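Local structure of mannose recognizing lectin (Marasmius oreades, 4TKC) at residues Ser2-Pro6 and Glu31-Thr35; Ser9-Glu13 and His89-Cys95; Trp51-Lys56 and Ala78-Thr82; Lys56-Phe60 and Gly71-Asn75; Asn97-Leu101 and His113-Val119. The protein is a fungal bulb-type lectin that binds mannose, holding the sugar in separate pockets of a three-sheet beta fold, consistent with a general role in carbohydrate recognition. All blocks are in the same frame, centred on the assembly; numbering follows the deposited sequence.

Interaction 1: residues Ser2-Pro6 and Glu31-Thr35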
# COMPACT_ATOMS: atom_id res chain seq x y z
N SER A 2 -11.32 9.12 10.52
CA SER A 2 -9.97 9.64 10.20
C SER A 2 -9.20 8.60 9.40
O SER A 2 -9.52 7.42 9.40
CB SER A 2 -9.21 10.00 11.47
OG SER A 2 -8.86 8.85 12.21
N TYR A 3 -8.13 9.08 8.78
CA TYR A 3 -7.37 8.28 7.86
C TYR A 3 -6.07 7.86 8.47
O TYR A 3 -5.42 8.57 9.24
CB TYR A 3 -7.05 9.11 6.60
CG TYR A 3 -8.28 9.47 5.80
CD1 TYR A 3 -9.08 10.57 6.13
CD2 TYR A 3 -8.65 8.68 4.73
CE1 TYR A 3 -10.28 10.79 5.46
CE2 TYR A 3 -9.86 8.87 4.09
CZ TYR A 3 -10.63 9.96 4.40
OH TYR A 3 -11.84 10.11 3.78
N VAL A 4 -5.79 6.58 8.26
CA VAL A 4 -4.51 6.04 8.67
C VAL A 4 -3.39 6.44 7.67
O VAL A 4 -3.60 6.44 6.47
CB VAL A 4 -4.61 4.52 8.88
CG1 VAL A 4 -3.25 3.95 9.19
CG2 VAL A 4 -5.58 4.24 10.01
N HIS A 5 -2.19 6.69 8.20
CA HIS A 5 -1.06 7.15 7.41
C HIS A 5 0.10 6.15 7.41
O HIS A 5 0.94 6.19 8.31
CB HIS A 5 -0.60 8.49 7.97
CG HIS A 5 -1.69 9.51 8.00
ND1 HIS A 5 -1.95 10.30 9.10
CD2 HIS A 5 -2.65 9.80 7.09
CE1 HIS A 5 -2.97 11.09 8.84
NE2 HIS A 5 -3.39 10.84 7.61
N PRO A 6 0.14 5.25 6.39
CA PRO A 6 1.17 4.19 6.43
C PRO A 6 2.49 4.63 5.85
O PRO A 6 3.46 3.88 5.87
CB PRO A 6 0.58 3.09 5.55
CG PRO A 6 -0.83 3.47 5.26
CD PRO A 6 -0.91 4.96 5.42
N GLU A 31 -3.57 16.67 3.42
CA GLU A 31 -3.86 15.23 3.45
C GLU A 31 -4.38 14.82 2.09
O GLU A 31 -5.38 15.36 1.58
CB GLU A 31 -4.86 14.93 4.56
CG GLU A 31 -4.97 13.44 4.89
CD GLU A 31 -5.86 13.19 6.08
OE1 GLU A 31 -6.98 13.74 6.11
OE2 GLU A 31 -5.51 12.34 6.92
N PHE A 32 -3.81 13.73 1.57
CA PHE A 32 -4.17 13.16 0.29
C PHE A 32 -4.82 11.81 0.59
O PHE A 32 -4.17 10.81 0.95
CB PHE A 32 -2.94 12.96 -0.58
CG PHE A 32 -3.24 12.39 -1.94
CD1 PHE A 32 -4.15 12.99 -2.80
CD2 PHE A 32 -2.69 11.18 -2.32
CE1 PHE A 32 -4.40 12.48 -4.05
CE2 PHE A 32 -2.95 10.67 -3.57
CZ PHE A 32 -3.79 11.32 -4.44
N ARG A 33 -6.14 11.78 0.41
CA ARG A 33 -6.99 10.69 0.91
C ARG A 33 -7.57 9.87 -0.21
O ARG A 33 -8.00 10.41 -1.24
CB ARG A 33 -8.21 11.33 1.59
CG ARG A 33 -7.95 12.31 2.69
CD ARG A 33 -9.22 13.05 3.08
NE ARG A 33 -8.92 13.97 4.16
CZ ARG A 33 -9.77 14.82 4.73
NH1 ARG A 33 -11.01 14.94 4.25
NH2 ARG A 33 -9.34 15.57 5.75
N VAL A 34 -7.75 8.57 0.05
CA VAL A 34 -8.68 7.77 -0.73
C VAL A 34 -9.85 7.41 0.21
O VAL A 34 -9.63 6.89 1.31
CB VAL A 34 -8.02 6.50 -1.30
CG1 VAL A 34 -9.02 5.63 -2.06
CG2 VAL A 34 -6.86 6.86 -2.21
N THR A 35 -11.06 7.85 -0.17
CA THR A 35 -12.19 7.82 0.76
C THR A 35 -13.00 6.55 0.63
O THR A 35 -12.97 5.88 -0.41
CB THR A 35 -13.11 9.06 0.63
OG1 THR A 35 -13.93 8.94 -0.53
CG2 THR A 35 -12.28 10.37 0.56
O HOH W 1 -7.26 12.00 9.16

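Interaction 2: residues Ser9-Glu13 and His89-Cys95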
# COMPACT_ATOMS: atom_id res chain seq x y z
N SER A 9 4.40 11.37 4.41
CA SER A 9 4.07 12.25 3.29
C SER A 9 4.18 11.68 1.88
O SER A 9 3.70 12.25 0.90
CB SER A 9 5.01 13.48 3.31
OG SER A 9 6.36 13.07 3.02
N THR A 10 4.81 10.51 1.77
CA THR A 10 5.36 10.12 0.50
C THR A 10 5.02 8.68 0.08
O THR A 10 5.24 7.73 0.86
CB THR A 10 6.89 10.32 0.51
OG1 THR A 10 7.20 11.71 0.78
CG2 THR A 10 7.56 9.85 -0.80
N LEU A 11 4.45 8.53 -1.11
CA LEU A 11 4.15 7.23 -1.72
C LEU A 11 5.27 6.87 -2.67
O LEU A 11 5.40 7.46 -3.73
CB LEU A 11 2.82 7.30 -2.49
CG LEU A 11 2.14 5.96 -2.71
CD1 LEU A 11 1.79 5.30 -1.37
CD2 LEU A 11 0.90 6.11 -3.56
N PRO A 12 6.18 5.99 -2.26
CA PRO A 12 7.24 5.53 -3.15
C PRO A 12 6.76 4.48 -4.18
O PRO A 12 5.59 4.11 -4.17
CB PRO A 12 8.27 4.91 -2.19
CG PRO A 12 7.52 4.61 -0.94
CD PRO A 12 6.17 5.25 -0.98
N GLU A 13 7.63 4.12 -5.12
CA GLU A 13 7.33 3.00 -6.04
C GLU A 13 6.88 1.76 -5.28
O GLU A 13 7.39 1.47 -4.20
CB GLU A 13 8.51 2.68 -6.95
CG GLU A 13 8.84 3.83 -7.92
CD GLU A 13 9.97 3.47 -8.89
OE1 GLU A 13 10.22 2.26 -9.11
OE2 GLU A 13 10.63 4.39 -9.42
N HIS A 89 14.07 6.74 -12.45
CA HIS A 89 13.86 6.17 -11.11
C HIS A 89 14.85 6.77 -10.10
O HIS A 89 15.99 7.07 -10.45
CB HIS A 89 14.02 4.64 -11.13
CG HIS A 89 13.06 3.98 -12.06
ND1 HIS A 89 11.73 3.81 -11.75
CD2 HIS A 89 13.19 3.60 -13.35
CE1 HIS A 89 11.10 3.28 -12.78
NE2 HIS A 89 11.97 3.11 -13.75
N PRO A 90 14.42 6.88 -8.82
CA PRO A 90 13.11 6.46 -8.29
C PRO A 90 12.04 7.52 -8.49
O PRO A 90 12.36 8.75 -8.47
CB PRO A 90 13.36 6.31 -6.79
CG PRO A 90 14.43 7.32 -6.51
CD PRO A 90 15.32 7.36 -7.75
N TYR A 91 10.78 7.13 -8.57
CA TYR A 91 9.63 8.06 -8.59
C TYR A 91 8.96 8.07 -7.23
O TYR A 91 8.91 7.00 -6.55
CB TYR A 91 8.64 7.59 -9.66
CG TYR A 91 9.09 7.81 -11.08
CD1 TYR A 91 9.84 6.86 -11.75
CD2 TYR A 91 8.80 9.03 -11.73
CE1 TYR A 91 10.31 7.06 -13.02
CE2 TYR A 91 9.27 9.25 -13.00
CZ TYR A 91 10.02 8.30 -13.64
OH TYR A 91 10.47 8.56 -14.91
N ASN A 92 8.43 9.21 -6.81
CA ASN A 92 7.77 9.32 -5.54
C ASN A 92 6.63 10.27 -5.67
O ASN A 92 6.80 11.32 -6.37
CB ASN A 92 8.74 9.83 -4.49
CG ASN A 92 9.70 8.77 -4.03
OD1 ASN A 92 9.37 7.95 -3.17
ND2 ASN A 92 10.90 8.80 -4.58
N LEU A 93 5.53 10.06 -4.96
CA LEU A 93 4.44 11.05 -4.91
C LEU A 93 4.51 11.67 -3.53
O LEU A 93 4.40 10.95 -2.52
CB LEU A 93 3.07 10.38 -5.14
CG LEU A 93 1.80 11.22 -4.95
CD1 LEU A 93 1.64 12.05 -6.20
CD2 LEU A 93 0.54 10.39 -4.69
N VAL A 94 4.66 13.02 -3.48
CA VAL A 94 4.87 13.68 -2.21
C VAL A 94 3.74 14.68 -1.90
O VAL A 94 3.42 15.58 -2.72
CB VAL A 94 6.23 14.43 -2.15
CG1 VAL A 94 6.45 15.02 -0.77
CG2 VAL A 94 7.38 13.49 -2.48
N CYS A 95 3.21 14.58 -0.69
CA CYS A 95 2.15 15.46 -0.18
C CYS A 95 2.87 16.50 0.68
O CYS A 95 3.31 16.19 1.81
CB CYS A 95 1.15 14.65 0.67
SG CYS A 95 -0.27 15.58 1.30
O HOH W 2 10.38 5.40 -4.95

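Interaction 3: residues Trp51-Lys56 and Ala78-Thr82. With BMA (beta-D-mannopyranose), chain B.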
# COMPACT_ATOMS: atom_id res chain seq x y z
N TRP A 51 -7.94 19.70 -4.45
CA TRP A 51 -7.87 18.95 -5.70
C TRP A 51 -8.55 17.62 -5.46
O TRP A 51 -8.51 17.12 -4.35
CB TRP A 51 -6.39 18.70 -6.07
CG TRP A 51 -6.17 17.94 -7.34
CD1 TRP A 51 -5.86 18.43 -8.57
CD2 TRP A 51 -6.12 16.50 -7.46
NE1 TRP A 51 -5.68 17.37 -9.46
CE2 TRP A 51 -5.86 16.20 -8.80
CE3 TRP A 51 -6.29 15.45 -6.56
CZ2 TRP A 51 -5.80 14.91 -9.27
CZ3 TRP A 51 -6.21 14.11 -7.05
CH2 TRP A 51 -5.95 13.87 -8.38
N SER A 52 -9.30 17.16 -6.46
CA SER A 52 -9.92 15.85 -6.32
C SER A 52 -10.25 15.18 -7.63
O SER A 52 -10.34 15.79 -8.66
CB SER A 52 -11.22 15.96 -5.53
OG SER A 52 -12.15 16.76 -6.24
N VAL A 53 -10.37 13.84 -7.54
CA VAL A 53 -11.02 13.02 -8.57
C VAL A 53 -12.20 12.32 -7.87
O VAL A 53 -12.02 11.39 -7.08
CB VAL A 53 -10.07 11.96 -9.19
CG1 VAL A 53 -10.85 11.02 -10.12
CG2 VAL A 53 -8.92 12.65 -9.93
N ASP A 54 -13.41 12.80 -8.14
CA ASP A 54 -14.59 12.37 -7.41
C ASP A 54 -15.53 11.61 -8.34
O ASP A 54 -15.49 11.80 -9.54
CB ASP A 54 -15.35 13.60 -6.90
CG ASP A 54 -14.56 14.39 -5.87
OD1 ASP A 54 -13.79 13.79 -5.09
OD2 ASP A 54 -14.76 15.62 -5.81
N GLY A 55 -16.26 10.65 -7.79
CA GLY A 55 -17.33 10.01 -8.53
C GLY A 55 -16.95 8.73 -9.26
O GLY A 55 -17.75 8.21 -10.04
N LYS A 56 -15.66 8.40 -9.25
CA LYS A 56 -15.19 7.24 -10.03
C LYS A 56 -14.98 5.92 -9.27
O LYS A 56 -14.49 4.96 -9.87
CB LYS A 56 -13.93 7.65 -10.82
CG LYS A 56 -14.18 8.89 -11.67
CD LYS A 56 -13.07 9.17 -12.67
CE LYS A 56 -13.06 8.17 -13.82
NZ LYS A 56 -12.06 8.51 -14.88
N ALA A 78 -8.29 1.70 -14.47
CA ALA A 78 -7.71 3.01 -14.12
C ALA A 78 -8.75 4.14 -14.14
O ALA A 78 -9.54 4.20 -15.08
CB ALA A 78 -6.54 3.33 -15.04
N VAL A 79 -8.87 4.84 -13.02
CA VAL A 79 -9.78 5.98 -12.96
C VAL A 79 -9.06 7.33 -12.90
O VAL A 79 -9.70 8.38 -12.97
CB VAL A 79 -10.78 5.90 -11.78
CG1 VAL A 79 -11.62 4.62 -11.86
CG2 VAL A 79 -10.05 5.98 -10.44
N TRP A 80 -7.74 7.31 -12.77
CA TRP A 80 -6.92 8.56 -12.71
C TRP A 80 -5.48 8.18 -12.99
O TRP A 80 -5.04 7.10 -12.58
CB TRP A 80 -6.96 9.15 -11.31
CG TRP A 80 -5.93 10.27 -11.10
CD1 TRP A 80 -5.84 11.46 -11.79
CD2 TRP A 80 -4.92 10.29 -10.10
NE1 TRP A 80 -4.76 12.18 -11.31
CE2 TRP A 80 -4.21 11.51 -10.25
CE3 TRP A 80 -4.55 9.39 -9.06
CZ2 TRP A 80 -3.15 11.86 -9.43
CZ3 TRP A 80 -3.53 9.76 -8.21
CH2 TRP A 80 -2.84 11.01 -8.40
N HIS A 81 -4.74 8.96 -13.76
CA HIS A 81 -3.32 8.72 -13.86
C HIS A 81 -2.58 10.01 -14.18
O HIS A 81 -3.12 10.92 -14.81
CB HIS A 81 -3.00 7.60 -14.86
CG HIS A 81 -3.50 7.85 -16.24
ND1 HIS A 81 -2.67 8.23 -17.27
CD2 HIS A 81 -4.75 7.79 -16.76
CE1 HIS A 81 -3.38 8.39 -18.37
NE2 HIS A 81 -4.65 8.17 -18.08
N THR A 82 -1.40 10.13 -13.60
CA THR A 82 -0.51 11.28 -13.81
C THR A 82 0.24 11.25 -15.15
O THR A 82 0.74 12.29 -15.61
CB THR A 82 0.51 11.40 -12.68
OG1 THR A 82 1.25 10.16 -12.61
CG2 THR A 82 -0.22 11.58 -11.34
C1 BMA B . -0.27 2.56 -18.36
C2 BMA B . 0.36 1.86 -17.16
C3 BMA B . -0.73 1.04 -16.50
C4 BMA B . -1.95 1.91 -16.16
C5 BMA B . -2.46 2.68 -17.38
C6 BMA B . -3.66 3.55 -17.01
O1 BMA B . 0.79 3.29 -18.98
O2 BMA B . 0.97 2.81 -16.28
O3 BMA B . -0.16 0.41 -15.34
O4 BMA B . -3.02 1.10 -15.65
O5 BMA B . -1.34 3.41 -17.91
O6 BMA B . -3.62 4.87 -17.57
O HOH W 3 -11.81 5.92 -15.90

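Interaction 4: residues Lys56-Phe60 and Gly71-Asn75. With BMA (beta-D-mannopyranose), chain B.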
# COMPACT_ATOMS: atom_id res chain seq x y z
N LYS A 56 -15.66 8.40 -9.25
CA LYS A 56 -15.19 7.24 -10.03
C LYS A 56 -14.98 5.92 -9.27
O LYS A 56 -14.49 4.96 -9.87
CB LYS A 56 -13.93 7.65 -10.82
CG LYS A 56 -14.18 8.89 -11.67
CD LYS A 56 -13.07 9.17 -12.67
CE LYS A 56 -13.06 8.17 -13.82
NZ LYS A 56 -12.06 8.51 -14.88
N ASN A 57 -15.45 5.84 -8.03
CA ASN A 57 -15.37 4.56 -7.28
C ASN A 57 -13.93 4.07 -7.17
O ASN A 57 -13.65 2.85 -7.28
CB ASN A 57 -16.26 3.48 -7.89
CG ASN A 57 -16.60 2.41 -6.90
OD1 ASN A 57 -16.87 2.68 -5.72
ND2 ASN A 57 -16.54 1.17 -7.36
N ALA A 58 -12.99 4.98 -6.90
CA ALA A 58 -11.61 4.60 -6.66
C ALA A 58 -11.49 3.66 -5.46
O ALA A 58 -12.13 3.89 -4.42
CB ALA A 58 -10.74 5.80 -6.44
N SER A 59 -10.73 2.57 -5.66
CA SER A 59 -10.36 1.67 -4.58
C SER A 59 -8.97 1.99 -4.00
O SER A 59 -8.73 1.83 -2.80
CB SER A 59 -10.39 0.25 -5.13
OG SER A 59 -10.04 -0.72 -4.17
N PHE A 60 -8.03 2.35 -4.86
CA PHE A 60 -6.69 2.60 -4.37
C PHE A 60 -5.92 3.49 -5.38
O PHE A 60 -6.26 3.51 -6.55
CB PHE A 60 -5.94 1.27 -4.03
CG PHE A 60 -5.69 0.39 -5.22
CD1 PHE A 60 -6.59 -0.62 -5.53
CD2 PHE A 60 -4.49 0.44 -5.91
CE1 PHE A 60 -6.36 -1.46 -6.60
CE2 PHE A 60 -4.26 -0.42 -6.98
CZ PHE A 60 -5.21 -1.36 -7.32
N GLY A 71 -4.77 5.79 -10.08
CA GLY A 71 -5.91 5.41 -9.25
C GLY A 71 -6.72 4.35 -9.98
O GLY A 71 -6.86 4.38 -11.21
N TYR A 72 -7.09 3.28 -9.24
CA TYR A 72 -7.82 2.13 -9.79
C TYR A 72 -9.14 1.91 -9.07
O TYR A 72 -9.23 2.11 -7.87
CB TYR A 72 -6.98 0.84 -9.71
CG TYR A 72 -5.77 0.78 -10.61
CD1 TYR A 72 -5.89 0.39 -11.92
CD2 TYR A 72 -4.49 1.10 -10.14
CE1 TYR A 72 -4.80 0.35 -12.77
CE2 TYR A 72 -3.39 1.05 -10.97
CZ TYR A 72 -3.53 0.65 -12.28
OH TYR A 72 -2.48 0.65 -13.13
N ASP A 73 -10.15 1.45 -9.80
CA ASP A 73 -11.40 1.01 -9.16
C ASP A 73 -11.17 -0.45 -8.61
O ASP A 73 -10.08 -1.03 -8.76
CB ASP A 73 -12.59 1.12 -10.12
CG ASP A 73 -12.81 -0.14 -10.97
OD1 ASP A 73 -11.80 -0.81 -11.30
OD2 ASP A 73 -13.96 -0.37 -11.36
N PRO A 74 -12.19 -1.04 -7.93
CA PRO A 74 -11.97 -2.39 -7.35
C PRO A 74 -11.76 -3.45 -8.41
O PRO A 74 -11.40 -4.58 -8.03
CB PRO A 74 -13.25 -2.67 -6.57
CG PRO A 74 -13.88 -1.32 -6.35
CD PRO A 74 -13.50 -0.50 -7.54
N ASN A 75 -12.04 -3.19 -9.67
CA ASN A 75 -11.93 -4.14 -10.75
C ASN A 75 -10.60 -4.01 -11.49
O ASN A 75 -10.41 -4.68 -12.50
CB ASN A 75 -13.11 -3.96 -11.74
CG ASN A 75 -14.45 -4.22 -11.09
OD1 ASN A 75 -14.83 -5.38 -10.87
ND2 ASN A 75 -15.20 -3.13 -10.80
C1 BMA B . -0.27 2.56 -18.36
C2 BMA B . 0.36 1.86 -17.16
C3 BMA B . -0.73 1.04 -16.50
C4 BMA B . -1.95 1.91 -16.16
C5 BMA B . -2.46 2.68 -17.38
C6 BMA B . -3.66 3.55 -17.01
O1 BMA B . 0.79 3.29 -18.98
O2 BMA B . 0.97 2.81 -16.28
O3 BMA B . -0.16 0.41 -15.34
O4 BMA B . -3.02 1.10 -15.65
O5 BMA B . -1.34 3.41 -17.91
O6 BMA B . -3.62 4.87 -17.57
O HOH W 4 -16.19 0.34 -10.03

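Interaction 5: residues Asn97-Leu101 and His113-Val119. With MAN (alpha-D-mannopyranose), chain D.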
# COMPACT_ATOMS: atom_id res chain seq x y z
N ASN A 97 3.94 20.28 2.61
CA ASN A 97 3.42 21.29 3.50
C ASN A 97 2.87 22.53 2.76
O ASN A 97 1.91 23.13 3.24
CB ASN A 97 4.50 21.80 4.46
CG ASN A 97 4.95 20.78 5.46
OD1 ASN A 97 4.27 19.78 5.75
ND2 ASN A 97 6.12 21.03 6.04
N ASP A 98 3.36 22.77 1.54
CA ASP A 98 2.88 23.96 0.81
C ASP A 98 1.52 23.74 0.15
O ASP A 98 0.93 24.73 -0.39
CB ASP A 98 3.92 24.51 -0.16
CG ASP A 98 4.22 23.62 -1.34
OD1 ASP A 98 3.67 22.49 -1.46
OD2 ASP A 98 5.15 24.03 -2.10
N GLY A 99 1.06 22.46 0.20
CA GLY A 99 -0.25 22.14 -0.32
C GLY A 99 -0.20 21.42 -1.65
O GLY A 99 -1.22 20.93 -2.17
N ASN A 100 0.98 21.46 -2.26
CA ASN A 100 1.16 20.86 -3.56
C ASN A 100 1.35 19.34 -3.40
O ASN A 100 2.04 18.90 -2.46
CB ASN A 100 2.39 21.44 -4.26
CG ASN A 100 2.17 21.68 -5.74
OD1 ASN A 100 1.12 21.36 -6.29
ND2 ASN A 100 3.19 22.26 -6.39
N LEU A 101 0.79 18.60 -4.34
CA LEU A 101 0.97 17.12 -4.39
C LEU A 101 1.76 16.94 -5.69
O LEU A 101 1.31 17.33 -6.79
CB LEU A 101 -0.38 16.45 -4.45
CG LEU A 101 -0.29 14.90 -4.51
CD1 LEU A 101 0.10 14.31 -3.17
CD2 LEU A 101 -1.63 14.36 -4.99
N HIS A 113 2.22 17.81 -11.00
CA HIS A 113 1.77 18.37 -9.75
C HIS A 113 0.31 18.79 -9.83
O HIS A 113 -0.25 19.05 -10.93
CB HIS A 113 2.72 19.48 -9.27
CG HIS A 113 2.58 20.78 -10.00
ND1 HIS A 113 2.69 20.89 -11.37
CD2 HIS A 113 2.40 22.04 -9.54
CE1 HIS A 113 2.55 22.16 -11.73
NE2 HIS A 113 2.32 22.87 -10.64
N THR A 114 -0.28 18.94 -8.66
CA THR A 114 -1.65 19.42 -8.57
C THR A 114 -1.75 20.93 -8.83
O THR A 114 -2.86 21.44 -9.02
CB THR A 114 -2.31 19.06 -7.20
OG1 THR A 114 -1.47 19.43 -6.12
CG2 THR A 114 -2.65 17.55 -7.13
N ASN A 115 -0.64 21.65 -8.66
CA ASN A 115 -0.63 23.12 -8.75
C ASN A 115 -1.56 23.65 -7.66
O ASN A 115 -2.31 24.60 -7.93
CB ASN A 115 -1.05 23.67 -10.14
CG ASN A 115 -0.90 25.19 -10.23
OD1 ASN A 115 0.08 25.71 -9.70
ND2 ASN A 115 -1.88 25.92 -10.84
N THR A 116 -1.26 23.30 -6.42
CA THR A 116 -2.06 23.69 -5.27
C THR A 116 -1.13 24.05 -4.10
O THR A 116 -1.48 23.83 -2.92
CB THR A 116 -3.05 22.58 -4.85
OG1 THR A 116 -2.33 21.39 -4.51
CG2 THR A 116 -4.05 22.24 -5.96
N ALA A 117 -0.01 24.72 -4.45
CA ALA A 117 0.95 25.25 -3.46
C ALA A 117 0.42 26.58 -2.87
O ALA A 117 0.92 27.69 -3.15
CB ALA A 117 2.34 25.42 -4.06
N VAL A 118 -0.60 26.45 -2.03
CA VAL A 118 -1.37 27.56 -1.51
C VAL A 118 -0.88 28.06 -0.17
O VAL A 118 -1.20 29.16 0.18
CB VAL A 118 -2.88 27.22 -1.35
CG1 VAL A 118 -3.51 26.95 -2.71
CG2 VAL A 118 -3.10 26.05 -0.39
N VAL A 119 -0.06 27.29 0.55
CA VAL A 119 0.47 27.73 1.85
C VAL A 119 1.82 28.40 1.64
O VAL A 119 2.82 27.69 1.57
CB VAL A 119 0.58 26.52 2.86
CG1 VAL A 119 1.15 26.99 4.20
CG2 VAL A 119 -0.79 25.93 3.07
C1 MAN D . 6.20 24.50 -6.31
C2 MAN D . 6.54 23.75 -5.04
C3 MAN D . 7.66 22.76 -5.35
C4 MAN D . 7.24 21.83 -6.50
C5 MAN D . 6.86 22.67 -7.73
C6 MAN D . 6.28 21.81 -8.82
O1 MAN D . 7.27 25.33 -6.70
O2 MAN D . 5.38 23.12 -4.58
O3 MAN D . 7.91 21.99 -4.19
O4 MAN D . 8.30 20.94 -6.81
O5 MAN D . 5.89 23.66 -7.38
O6 MAN D . 6.12 22.57 -10.00

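Interaction 1: residues Ser2-Pro6 and Glu31-Thr35
Tyr3 lays its ring across the side chain of Arg33, and this contact shows how an irregular N-terminal segment can be fastened to a strand by one aromatic residue and one carboxylate. The CG of Arg33 sits 3.9 Å from the centroid of the Tyr3 ring, over its face, in a CH-pi contact. Farther along, Arg33 CD approaches Tyr3 CE1 to 3.4 Å, and the guanidinium lies almost flat to the ring, with 13° between the planes. At the ring's edge Val34 O comes within 3.4 Å of Tyr3 CE2, while Tyr3 OH rests 3.3 Å from Thr35 CG2. Glu31 works as the polar counterpart. With its CG anti to the backbone N (chi1 -166°) and the chain stretched, it brings its carboxylate up between His5 and Arg33. Glu31 OE2 takes a bond from His5 NE2 (2.7 Å) through the anti lone pair and in the plane of the imidazole, and a water links the same oxygen to Tyr3 N. Glu31 OE1 is bonded by Arg33 NE (2.8 Å) from above the carboxylate plane, a salt bridge that helps to fix the arginine beneath the ring; Asp46 takes Arg33 NH2. Val4 pairs by backbone bonds with Gly20 and Ala22, so the segment runs beside strand 21-24, an outermost strand of its four-stranded antiparallel sheet, one of three that build the beta-prism II fold of bulb-type lectins.

Interaction 2: residues Ser9-Glu13 and His89-Cys95
Leu11 and Leu93 face each other as a hydrogen-bonded antiparallel pair. Leu11 N reaches Leu93 O at 2.8 Å and Leu93 N returns to Leu11 O at 2.9 Å, while Cys95 N adds a bond to Ser9 O. Where the strands part, a water accepts from Glu13 N and donates to Tyr91 O, supplementing a weak direct bond between them.

The side-chain polar contacts across the strands gather on one oxygen. Glu13 OE2 accepts from His89 ND1 (2.6 Å), a nearly straight bond (177°) lying in the imidazole plane and arriving on the syn side of the carboxylate but somewhat out of its plane. Glu13 OE2 also takes Tyr91 N on its anti lone pair, at 2.9 Å. Two donors thus hold the extended glutamate across the residues leading into the strand, which include cis Pro90.

Packing contacts occupy both faces. Thr10 and Val94 lie side by side on one, with Thr10 CG2 4.0 Å from Val94 CG2. The leucines meet on the other through their CB atoms, and beyond them Leu11 touches Val61 and Met63. Strand 10-12 is thus an outermost strand of a four-stranded antiparallel sheet completed by later strands, as in the beta-prism II fold.

Interaction 3: residues Trp51-Lys56 and Ala78-Thr82
Val53 and Trp80 face each other with their CA atoms 7.3 Å apart, where the ends of two strands from different sheets come near each other, so no backbone pairing links them and side chains must bridge the corner. Here the general device is the tryptophan-lined interior of a beta-prism, combined with a classic beta bulge: Val79 and Trp80 both stand opposite Gly71, and both direct their CB atoms at residues 51-56. Trp51, its CG anti to the backbone N (chi1 -180°), drives the edge of its six-membered ring at the face of Trp80 in an offset edge-to-face pair. The planes are inclined at 60° and the centroids of the Trp51 six-membered and Trp80 five-membered rings lie 5.1 Å apart, with Trp51 CH2 3.5 Å from Trp80 CE2. Val53 CG2 adds an off-centre CH-pi contact, 4.2 Å from the centroid of the Trp80 five-membered ring.

On the outer side, Lys56 and Val79 run alongside one another, pointing opposite ways, with Lys56 CB 3.7 Å from Val79 CB. The remote side of the strand serves the sugar: Ala78 CB touches C6 of beta-mannose, whose O6 lies over the ring face of His81. A kink at the lysine's third torsion (71°) turns its ammonium back to the strand; Lys56 NZ bonds Val79 O at 3.0 Å, and a water accepting from NZ donates to Ala78 O.

Interaction 4: residues Lys56-Phe60 and Gly71-Asn75
Asn57, just ahead of a classic beta bulge, sets its carbonyl against the corner that follows strand 69-72: Asn57 O lies 3.4 Å from Pro74 CD and makes a CA-H...O contact with Asp73. Its side chain crosses that of Pro74 at about a right angle, ND2 touching Pro74 CD, and a water links ND2 to Asp73 OD2, while OD1 turns to Arg19. After Ala58, which passes near Asp73, comes the bulge, with Ser59 and Phe60 both opposite Tyr72. Tyr72 O therefore accepts twice, from Ser59 N at 2.7 Å and from Phe60 N at 3.2 Å. Ser59 CB also packs on Pro74, and Ser59 O bonds Tyr21 OH of the second subunit.

Phe60 closes the pairing: Phe60 O takes Tyr72 N at 2.8 Å. Its CG stands between the backbone N and carbonyl carbon (chi1 65°), which swings the ring to Tyr72, whose CB rests over the phenyl face, 4.0 Å from the Phe60 centroid. The two rings, 32° apart in plane, touch through Phe60 CE2 and Tyr72 CD2. Such packing illustrates how a second-shell residue can position a sugar-binding one: Tyr72 OH, also held by Gln64 NE2, is hydrogen-bonded to O4 of beta-mannose at 2.6 Å.

Interaction 5: residues Asn97-Leu101 and His113-Val119
Thr116 OG1 is gripped twice: it gives a 2.6 Å bond to Gly99 O and accepts one from Thr114 OG1. Since Thr114 OG1 in turn takes Leu101 N at 3.0 Å, a relay of two hydroxyls joins backbone atoms that flank Asn100. This is the second shell of a QxDxNxVxY mannose-binding motif, of which Asp98 and Asn100 lie here and Gln96 and Tyr104 complete the grip on the sugar.

Backbone bonds frame the site at its ends, Thr114 N to Leu101 O and Val119 N to Asp98 O, with Ala117 at the centre of an inverse gamma turn between. The Asp98 side chain folds back in an Asx turn, its OD1 receiving Asn100 N at 3.0 Å, which leaves OD2 directed at the ligand. Asn100 is divided likewise. Asn100 OD1 is met from above the amide plane by Thr116 N (3.1 Å), which helps to settle the amide's rotation. Its ND2 lies at the edge of the His113 ring, whose plane is turned 77° from the amide; O6 of the alpha-mannose stands over one face of that ring. Asp98 and Asn100 converge on a single sugar hydroxyl: MAN O2 donates to Asp98 OD2 at 2.7 Å and accepts from Asn100 ND2 at 3.0 Å.

How the interactions relate
Phe32 of interaction 1 joins interactions 2, 3 and 5 in the core of the prism: its CE2 is 3.7 Å from Leu93 CD2 of interaction 2, its CE1 is 3.5 Å from Leu101 CD2 of interaction 5, and it also packs on both tryptophans of interaction 3. Interactions 3 and 4 share Lys56, are joined by bonds between Gly71 and Val79 or Trp80, and line the same beta-mannose pocket. Interaction 5 supplies much of the alpha-mannose pocket, with its centre about 24 Å from that of interaction 4 and across the chain's middle. Trp51 links the two regions, its CG 3.5 Å from Thr114 CG2. Interactions 1, 2 and 4 meet the second subunit, where Pro6 packs on Phe60 of that subunit.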